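Local coordinates for protein AlyGC (Glaciecola chathamensis, PDB 5GKD) that probably cleaves alginate by beta-elimination, as a calcium-binding marine bacterial lyase of polysaccharide lyase family 6, at residues Asn274-Gly279 / Thr315-Glu320; Asn343-Asn348 / Ile388-His393. One frame throughout, in Å; residues are numbered along the deposited sequence.

In the fold
Both contacts lie in the part of the chain that belongs to the chondroitinase B family, a right-handed parallel beta-helix in which successive coils stack their strands. Interaction 1 joins strands 271-278 and 310-317, neighbours from consecutive coils. Interaction 2 comes later along the chain: strand 339-347, the next neighbour of 310-317, meets the short strand 390-392, which crosses the outer face of the stack. Their centres are 9 Å apart, and backbone bonds probably join them, from L316 N to L345 O and from N318 N to V347 O. Segment 388-393 spans three coils, touching strands 339-347, 310-317 and, through R392, 271-278.

Interaction 1. Residues Asn274-Gly279 / Thr315-Glu320; sequences NNYLEG and TLVNVE
The carbonyl oxygen of L277 is gripped by two groups of the neighbouring strand, one N-H and one weak CA-H. V317 N gives it a nearly straight hydrogen bond of 2.8 Å (170° at the hydrogen), and L316 CA adds a CA-H...O contact at 3.4 Å. The methyl CG2 of V319 comes within 3.6 Å of L277 O and also packs on L277 CB, a place where a short branched side chain fits. The bonding continues along both strands: T315 N donates to N275 O, L277 N to T315 O, and G279 N to V317 O. Y276, L277 and E278 thus pair in parallel with T315, L316 and V317, the stacking of successive coils in a parallel beta-helix, here with strand axes 4.8 Å apart and inclined by 6°.

On the face carrying Y276, E278, T315 and V317, the tyrosine has its CG anti to the backbone N (chi1 179°), which stands the ring up from the sheet beside T315. CG2 of T315 meets the ring obliquely, 3.8 Å from Y276 CD2, while its OG1 turns to the backbone N of V410. Threonine suits this spot by offering a methyl to the ring and a hydroxyl to the loop. Y276 OH donates to E278 OE1 at 2.8 Å, reaching the carboxylate from above its plane, and itself accepts from L398 N; OE2 of the extended E278 forms a salt bridge with R392 NH2, whose charge probably favours the carboxylate form. On the other face L277 and L316 bring their CD2 methyls within 4.4 Å, a loose apolar match. G279 has positive phi, a shape glycine adopts readily, and its CA lies close to the carbonyl oxygen of N318, whose OD1 binds D349 N.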
ATOM      1  N   ASN A 274     -16.637 -16.528  42.323  1.00 20.49           N
ATOM      2  CA  ASN A 274     -16.868 -15.222  42.937  1.00 22.77           C
ATOM      3  C   ASN A 274     -16.658 -14.060  41.958  1.00 21.71           C
ATOM      4  O   ASN A 274     -16.206 -12.990  42.350  1.00 23.01           O
ATOM      5  CB  ASN A 274     -15.986 -15.043  44.177  1.00 21.71           C
ATOM      6  CG  ASN A 274     -16.592 -14.082  45.161  1.00 24.72           C
ATOM      7  OD1 ASN A 274     -17.791 -14.108  45.371  1.00 24.31           O
ATOM      8  ND2 ASN A 274     -15.777 -13.198  45.739  1.00 24.39           N
ATOM      9  N   ASN A 275     -16.996 -14.244  40.688  1.00 20.17           N
ATOM     10  CA  ASN A 275     -16.945 -13.170  39.708  1.00 17.60           C
ATOM     11  C   ASN A 275     -18.329 -12.568  39.466  1.00 20.49           C
ATOM     12  O   ASN A 275     -19.340 -13.273  39.442  1.00 20.61           O
ATOM     13  CB  ASN A 275     -16.372 -13.667  38.376  1.00 15.64           C
ATOM     14  CG  ASN A 275     -14.990 -14.252  38.524  1.00 19.00           C
ATOM     15  OD1 ASN A 275     -14.001 -13.525  38.690  1.00 22.11           O
ATOM     16  ND2 ASN A 275     -14.907 -15.571  38.466  1.00 16.16           N
ATOM     17  N   TYR A 276     -18.354 -11.260  39.225  1.00 21.14           N
ATOM     18  CA  TYR A 276     -19.582 -10.504  39.022  1.00 21.23           C
ATOM     19  C   TYR A 276     -19.634  -9.980  37.594  1.00 18.64           C
ATOM     20  O   TYR A 276     -18.706  -9.293  37.153  1.00 18.89           O
ATOM     21  CB  TYR A 276     -19.664  -9.348  40.025  1.00 16.01           C
ATOM     22  CG  TYR A 276     -20.894  -8.488  39.893  1.00 21.43           C
ATOM     23  CD1 TYR A 276     -20.948  -7.438  38.976  1.00 18.91           C
ATOM     24  CD2 TYR A 276     -22.001  -8.720  40.689  1.00 18.96           C
ATOM     25  CE1 TYR A 276     -22.066  -6.651  38.872  1.00 22.46           C
ATOM     26  CE2 TYR A 276     -23.121  -7.946  40.592  1.00 20.34           C
ATOM     27  CZ  TYR A 276     -23.153  -6.916  39.685  1.00 21.58           C
ATOM     28  OH  TYR A 276     -24.269  -6.147  39.614  1.00 22.54           O
ATOM     29  N   LEU A 277     -20.733 -10.273  36.895  1.00 18.20           N
ATOM     30  CA  LEU A 277     -20.893 -10.013  35.465  1.00 19.66           C
ATOM     31  C   LEU A 277     -22.247  -9.352  35.223  1.00 21.29           C
ATOM     32  O   LEU A 277     -23.290  -9.917  35.569  1.00 20.30           O
ATOM     33  CB  LEU A 277     -20.781 -11.315  34.653  1.00 17.77           C
ATOM     34  CG  LEU A 277     -19.476 -12.125  34.701  1.00 20.82           C
ATOM     35  CD1 LEU A 277     -19.359 -12.984  35.934  1.00 21.68           C
ATOM     36  CD2 LEU A 277     -19.321 -12.998  33.464  1.00 22.67           C
ATOM     37  N   GLU A 278     -22.234  -8.164  34.624  1.00 20.79           N
ATOM     38  CA  GLU A 278     -23.442  -7.374  34.455  1.00 21.64           C
ATOM     39  C   GLU A 278     -23.463  -6.715  33.089  1.00 21.04           C
ATOM     40  O   GLU A 278     -22.476  -6.120  32.664  1.00 19.31           O
ATOM     41  CB  GLU A 278     -23.568  -6.280  35.534  1.00 19.16           C
ATOM     42  CG  GLU A 278     -24.819  -5.441  35.400  1.00 20.66           C
ATOM     43  CD  GLU A 278     -24.941  -4.373  36.476  1.00 26.63           C
ATOM     44  OE1 GLU A 278     -24.163  -4.400  37.452  1.00 29.20           O
ATOM     45  OE2 GLU A 278     -25.819  -3.497  36.345  1.00 30.46           O
ATOM     46  N   GLY A 279     -24.615  -6.797  32.432  1.00 23.80           N
ATOM     47  CA  GLY A 279     -24.901  -6.038  31.226  1.00 22.10           C
ATOM     48  C   GLY A 279     -24.018  -6.398  30.057  1.00 21.72           C
ATOM     49  O   GLY A 279     -23.616  -5.511  29.293  1.00 24.17           O
ATOM     50  N   THR A 315     -22.103 -14.235  39.906  1.00 18.95           N
ATOM     51  CA  THR A 315     -23.355 -13.517  39.725  1.00 18.96           C
ATOM     52  C   THR A 315     -23.425 -13.026  38.293  1.00 19.00           C
ATOM     53  O   THR A 315     -22.482 -12.405  37.801  1.00 20.52           O
ATOM     54  CB  THR A 315     -23.465 -12.342  40.689  1.00 19.28           C
ATOM     55  OG1 THR A 315     -23.613 -12.841  42.019  1.00 23.46           O
ATOM     56  CG2 THR A 315     -24.657 -11.463  40.309  1.00 22.07           C
ATOM     57  N   LEU A 316     -24.528 -13.310  37.617  1.00 21.53           N
ATOM     58  CA  LEU A 316     -24.691 -12.923  36.224  1.00 21.23           C
ATOM     59  C   LEU A 316     -26.012 -12.183  36.094  1.00 21.95           C
ATOM     60  O   LEU A 316     -27.081 -12.801  36.151  1.00 21.95           O
ATOM     61  CB  LEU A 316     -24.631 -14.143  35.301  1.00 21.02           C
ATOM     62  CG  LEU A 316     -23.290 -14.888  35.295  1.00 21.47           C
ATOM     63  CD1 LEU A 316     -23.256 -16.010  36.292  1.00 21.64           C
ATOM     64  CD2 LEU A 316     -22.937 -15.425  33.894  1.00 18.98           C
ATOM     65  N   VAL A 317     -25.937 -10.865  35.922  1.00 20.92           N
ATOM     66  CA  VAL A 317     -27.114 -10.011  35.809  1.00 19.42           C
ATOM     67  C   VAL A 317     -27.208  -9.504  34.380  1.00 23.18           C
ATOM     68  O   VAL A 317     -26.271  -8.867  33.880  1.00 25.80           O
ATOM     69  CB  VAL A 317     -27.052  -8.830  36.786  1.00 20.65           C
ATOM     70  CG1 VAL A 317     -28.308  -7.996  36.676  1.00 21.17           C
ATOM     71  CG2 VAL A 317     -26.859  -9.308  38.181  1.00 20.94           C
ATOM     72  N   ASN A 318     -28.353  -9.753  33.741  1.00 23.30           N
ATOM     73  CA  ASN A 318     -28.605  -9.340  32.357  1.00 23.87           C
ATOM     74  C   ASN A 318     -27.423  -9.689  31.451  1.00 24.08           C
ATOM     75  O   ASN A 318     -26.951  -8.875  30.657  1.00 22.31           O
ATOM     76  CB  ASN A 318     -28.944  -7.852  32.279  1.00 22.17           C
ATOM     77  CG  ASN A 318     -30.242  -7.518  33.006  1.00 28.39           C
ATOM     78  OD1 ASN A 318     -31.075  -8.388  33.220  1.00 31.41           O
ATOM     79  ND2 ASN A 318     -30.413  -6.264  33.391  1.00 28.05           N
ATOM     80  N   VAL A 319     -26.914 -10.907  31.602  1.00 22.69           N
ATOM     81  CA  VAL A 319     -25.898 -11.441  30.708  1.00 18.28           C
ATOM     82  C   VAL A 319     -26.664 -12.166  29.613  1.00 23.00           C
ATOM     83  O   VAL A 319     -27.393 -13.120  29.885  1.00 21.30           O
ATOM     84  CB  VAL A 319     -24.918 -12.358  31.447  1.00 20.66           C
ATOM     85  CG1 VAL A 319     -24.001 -13.078  30.477  1.00 21.88           C
ATOM     86  CG2 VAL A 319     -24.084 -11.530  32.424  1.00 17.88           C
ATOM     87  N   GLU A 320     -26.560 -11.668  28.383  1.00 25.07           N
ATOM     88  CA  GLU A 320     -27.466 -12.148  27.352  1.00 21.55           C
ATOM     89  C   GLU A 320     -27.130 -13.564  26.911  1.00 19.95           C
ATOM     90  O   GLU A 320     -28.037 -14.319  26.561  1.00 22.98           O
ATOM     91  CB  GLU A 320     -27.472 -11.183  26.168  1.00 22.09           C
ATOM     92  CG  GLU A 320     -27.948  -9.794  26.592  1.00 25.75           C
ATOM     93  CD  GLU A 320     -28.073  -8.790  25.457  1.00 31.64           C
ATOM     94  OE1 GLU A 320     -27.904  -9.161  24.272  1.00 32.21           O
ATOM     95  OE2 GLU A 320     -28.356  -7.612  25.768  1.00 41.63           O
TER

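Interaction 2. Residues Asn343-Asn348 / Ile388-His393; sequences NNLIVN and ITMQRH
M390 reaches across to V347 and L345 on the outer face of a parallel beta-helix, where 388-393 crosses strand 339-347 without any hydrogen bond between the two segments. From CB, which points toward the strand, the chain places CG anti to the carbonyl carbon (chi1 -57°) and 4.0 Å from V347 CG1. It then bends at the next two torsions. SD meets V347 CG2 at 3.8 Å, and CE ends against L345 CD2, also at 3.8 Å, so M390 and each of these two residues approach tip to tip. The flexible, unbranched thioether suits this place, since it can fold over two separate side chains; L398 and P400 of the neighbouring strand also pack against it. Cutting the side chain back to an alanine here removes CG, SD and CE, and would probably leave L345 CD2 without its methionine partner and a gap between strand 390-392 and V347. I388 extends the same apolar patch with its two branches: CG2, anti to its backbone N, lies across V347 CG2 at 4.0 Å, while the I388 and L345 side chains slide past each other in opposite directions, with I388 CD1 3.8 Å from L345 CD1.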
ATOM      1  N   ASN A 343     -23.946 -22.989  42.813  1.00 22.49           N
ATOM      2  CA  ASN A 343     -24.117 -21.817  43.676  1.00 23.92           C
ATOM      3  C   ASN A 343     -23.976 -20.499  42.919  1.00 23.21           C
ATOM      4  O   ASN A 343     -23.609 -19.479  43.496  1.00 24.13           O
ATOM      5  CB  ASN A 343     -23.156 -21.873  44.862  1.00 24.32           C
ATOM      6  CG  ASN A 343     -23.422 -23.064  45.752  1.00 28.31           C
ATOM      7  OD1 ASN A 343     -22.800 -24.110  45.607  1.00 37.44           O
ATOM      8  ND2 ASN A 343     -24.369 -22.917  46.667  1.00 29.09           N
ATOM      9  N   ASN A 344     -24.283 -20.512  41.631  1.00 22.31           N
ATOM     10  CA  ASN A 344     -24.298 -19.302  40.833  1.00 22.34           C
ATOM     11  C   ASN A 344     -25.671 -18.631  40.890  1.00 24.16           C
ATOM     12  O   ASN A 344     -26.677 -19.233  41.263  1.00 24.78           O
ATOM     13  CB  ASN A 344     -23.893 -19.618  39.392  1.00 20.81           C
ATOM     14  CG  ASN A 344     -22.469 -20.188  39.305  1.00 21.11           C
ATOM     15  OD1 ASN A 344     -21.495 -19.456  39.442  1.00 23.47           O
ATOM     16  ND2 ASN A 344     -22.356 -21.486  39.122  1.00 19.99           N
ATOM     17  N   LEU A 345     -25.698 -17.364  40.505  1.00 21.65           N
ATOM     18  CA  LEU A 345     -26.907 -16.557  40.524  1.00 22.33           C
ATOM     19  C   LEU A 345     -27.061 -15.897  39.168  1.00 22.29           C
ATOM     20  O   LEU A 345     -26.176 -15.157  38.726  1.00 21.89           O
ATOM     21  CB  LEU A 345     -26.860 -15.509  41.637  1.00 20.45           C
ATOM     22  CG  LEU A 345     -27.947 -14.430  41.622  1.00 22.74           C
ATOM     23  CD1 LEU A 345     -29.314 -14.982  41.956  1.00 19.12           C
ATOM     24  CD2 LEU A 345     -27.601 -13.315  42.597  1.00 20.72           C
ATOM     25  N   ILE A 346     -28.187 -16.167  38.521  1.00 21.63           N
ATOM     26  CA  ILE A 346     -28.508 -15.655  37.199  1.00 23.25           C
ATOM     27  C   ILE A 346     -29.821 -14.903  37.320  1.00 23.54           C
ATOM     28  O   ILE A 346     -30.858 -15.503  37.621  1.00 27.10           O
ATOM     29  CB  ILE A 346     -28.627 -16.783  36.158  1.00 21.90           C
ATOM     30  CG1 ILE A 346     -27.350 -17.622  36.099  1.00 20.42           C
ATOM     31  CG2 ILE A 346     -28.963 -16.210  34.812  1.00 23.59           C
ATOM     32  CD1 ILE A 346     -27.456 -18.841  35.198  1.00 23.66           C
ATOM     33  N   VAL A 347     -29.777 -13.600  37.102  1.00 22.61           N
ATOM     34  CA  VAL A 347     -30.956 -12.756  37.099  1.00 21.90           C
ATOM     35  C   VAL A 347     -30.991 -12.061  35.751  1.00 25.73           C
ATOM     36  O   VAL A 347     -30.064 -11.318  35.406  1.00 24.56           O
ATOM     37  CB  VAL A 347     -30.947 -11.732  38.244  1.00 23.73           C
ATOM     38  CG1 VAL A 347     -32.218 -10.890  38.185  1.00 22.20           C
ATOM     39  CG2 VAL A 347     -30.813 -12.428  39.578  1.00 21.98           C
ATOM     40  N   ASN A 348     -32.052 -12.298  34.993  1.00 23.88           N
ATOM     41  CA  ASN A 348     -32.162 -11.784  33.635  1.00 26.88           C
ATOM     42  C   ASN A 348     -33.582 -11.291  33.435  1.00 27.89           C
ATOM     43  O   ASN A 348     -34.529 -12.030  33.709  1.00 32.05           O
ATOM     44  CB  ASN A 348     -31.811 -12.889  32.627  1.00 28.12           C
ATOM     45  CG  ASN A 348     -31.587 -12.369  31.234  1.00 26.96           C
ATOM     46  OD1 ASN A 348     -32.241 -11.436  30.800  1.00 37.91           O
ATOM     47  ND2 ASN A 348     -30.664 -12.984  30.519  1.00 26.99           N
ATOM     48  N   ILE A 388     -36.804 -13.014  42.905  1.00 31.75           N
ATOM     49  CA  ILE A 388     -35.566 -12.324  43.240  1.00 26.49           C
ATOM     50  C   ILE A 388     -35.719 -10.867  42.851  1.00 31.73           C
ATOM     51  O   ILE A 388     -36.129 -10.566  41.727  1.00 31.69           O
ATOM     52  CB  ILE A 388     -34.352 -12.935  42.514  1.00 27.83           C
ATOM     53  CG1 ILE A 388     -34.210 -14.422  42.817  1.00 24.62           C
ATOM     54  CG2 ILE A 388     -33.074 -12.191  42.889  1.00 27.83           C
ATOM     55  CD1 ILE A 388     -33.154 -15.085  41.962  1.00 23.89           C
ATOM     56  N   THR A 389     -35.382  -9.958  43.761  1.00 30.21           N
ATOM     57  CA  THR A 389     -35.234  -8.564  43.366  1.00 31.49           C
ATOM     58  C   THR A 389     -33.855  -8.084  43.800  1.00 27.34           C
ATOM     59  O   THR A 389     -33.454  -8.256  44.955  1.00 31.01           O
ATOM     60  CB  THR A 389     -36.378  -7.683  43.905  1.00 32.36           C
ATOM     61  OG1 THR A 389     -35.921  -6.891  44.998  1.00 41.43           O
ATOM     62  CG2 THR A 389     -37.569  -8.526  44.355  1.00 34.93           C
ATOM     63  N   MET A 390     -33.104  -7.553  42.850  1.00 32.87           N
ATOM     64  CA  MET A 390     -31.724  -7.159  43.087  1.00 29.04           C
ATOM     65  C   MET A 390     -31.674  -5.711  43.543  1.00 26.31           C
ATOM     66  O   MET A 390     -32.454  -4.877  43.084  1.00 29.62           O
ATOM     67  CB  MET A 390     -30.901  -7.337  41.810  1.00 26.84           C
ATOM     68  CG  MET A 390     -30.936  -8.748  41.268  1.00 27.27           C
ATOM     69  SD  MET A 390     -30.057  -9.883  42.345  1.00 31.73           S
ATOM     70  CE  MET A 390     -28.410  -9.738  41.702  1.00 26.67           C
ATOM     71  N   GLN A 391     -30.768  -5.410  44.457  1.00 30.77           N
ATOM     72  CA  GLN A 391     -30.521  -4.016  44.779  1.00 33.85           C
ATOM     73  C   GLN A 391     -29.030  -3.782  44.918  1.00 25.72           C
ATOM     74  O   GLN A 391     -28.290  -4.658  45.360  1.00 24.75           O
ATOM     75  CB  GLN A 391     -31.253  -3.578  46.039  1.00 30.81           C
ATOM     76  CG  GLN A 391     -30.689  -4.090  47.308  1.00 35.47           C
ATOM     77  CD  GLN A 391     -31.393  -3.459  48.496  1.00 42.93           C
ATOM     78  OE1 GLN A 391     -31.132  -3.815  49.642  1.00 49.05           O
ATOM     79  NE2 GLN A 391     -32.298  -2.517  48.225  1.00 39.99           N
ATOM     80  N   ARG A 392     -28.600  -2.590  44.527  1.00 26.62           N
ATOM     81  CA  ARG A 392     -27.175  -2.302  44.425  1.00 26.39           C
ATOM     82  C   ARG A 392     -26.610  -1.867  45.772  1.00 26.92           C
ATOM     83  O   ARG A 392     -27.065  -0.879  46.343  1.00 32.28           O
ATOM     84  CB  ARG A 392     -26.939  -1.228  43.374  1.00 26.31           C
ATOM     85  CG  ARG A 392     -25.544  -1.282  42.786  1.00 26.23           C
ATOM     86  CD  ARG A 392     -25.401  -0.334  41.634  1.00 29.92           C
ATOM     87  NE  ARG A 392     -26.216  -0.691  40.474  1.00 29.14           N
ATOM     88  CZ  ARG A 392     -25.906  -1.659  39.616  1.00 28.23           C
ATOM     89  NH1 ARG A 392     -24.823  -2.398  39.821  1.00 25.36           N
ATOM     90  NH2 ARG A 392     -26.683  -1.897  38.562  1.00 22.93           N
ATOM     91  N   HIS A 393     -25.614  -2.597  46.268  1.00 26.23           N
ATOM     92  CA  HIS A 393     -24.923  -2.238  47.493  1.00 24.25           C
ATOM     93  C   HIS A 393     -23.982  -1.050  47.254  1.00 29.85           C
ATOM     94  O   HIS A 393     -23.796  -0.580  46.127  1.00 30.89           O
ATOM     95  CB  HIS A 393     -24.135  -3.429  48.025  1.00 26.83           C
ATOM     96  CG  HIS A 393     -24.976  -4.469  48.696  1.00 24.60           C
ATOM     97  ND1 HIS A 393     -24.450  -5.389  49.573  1.00 26.54           N
ATOM     98  CD2 HIS A 393     -26.300  -4.737  48.619  1.00 27.81           C
ATOM     99  CE1 HIS A 393     -25.414  -6.181  50.012  1.00 25.07           C
ATOM    100  NE2 HIS A 393     -26.548  -5.804  49.451  1.00 26.49           N
TER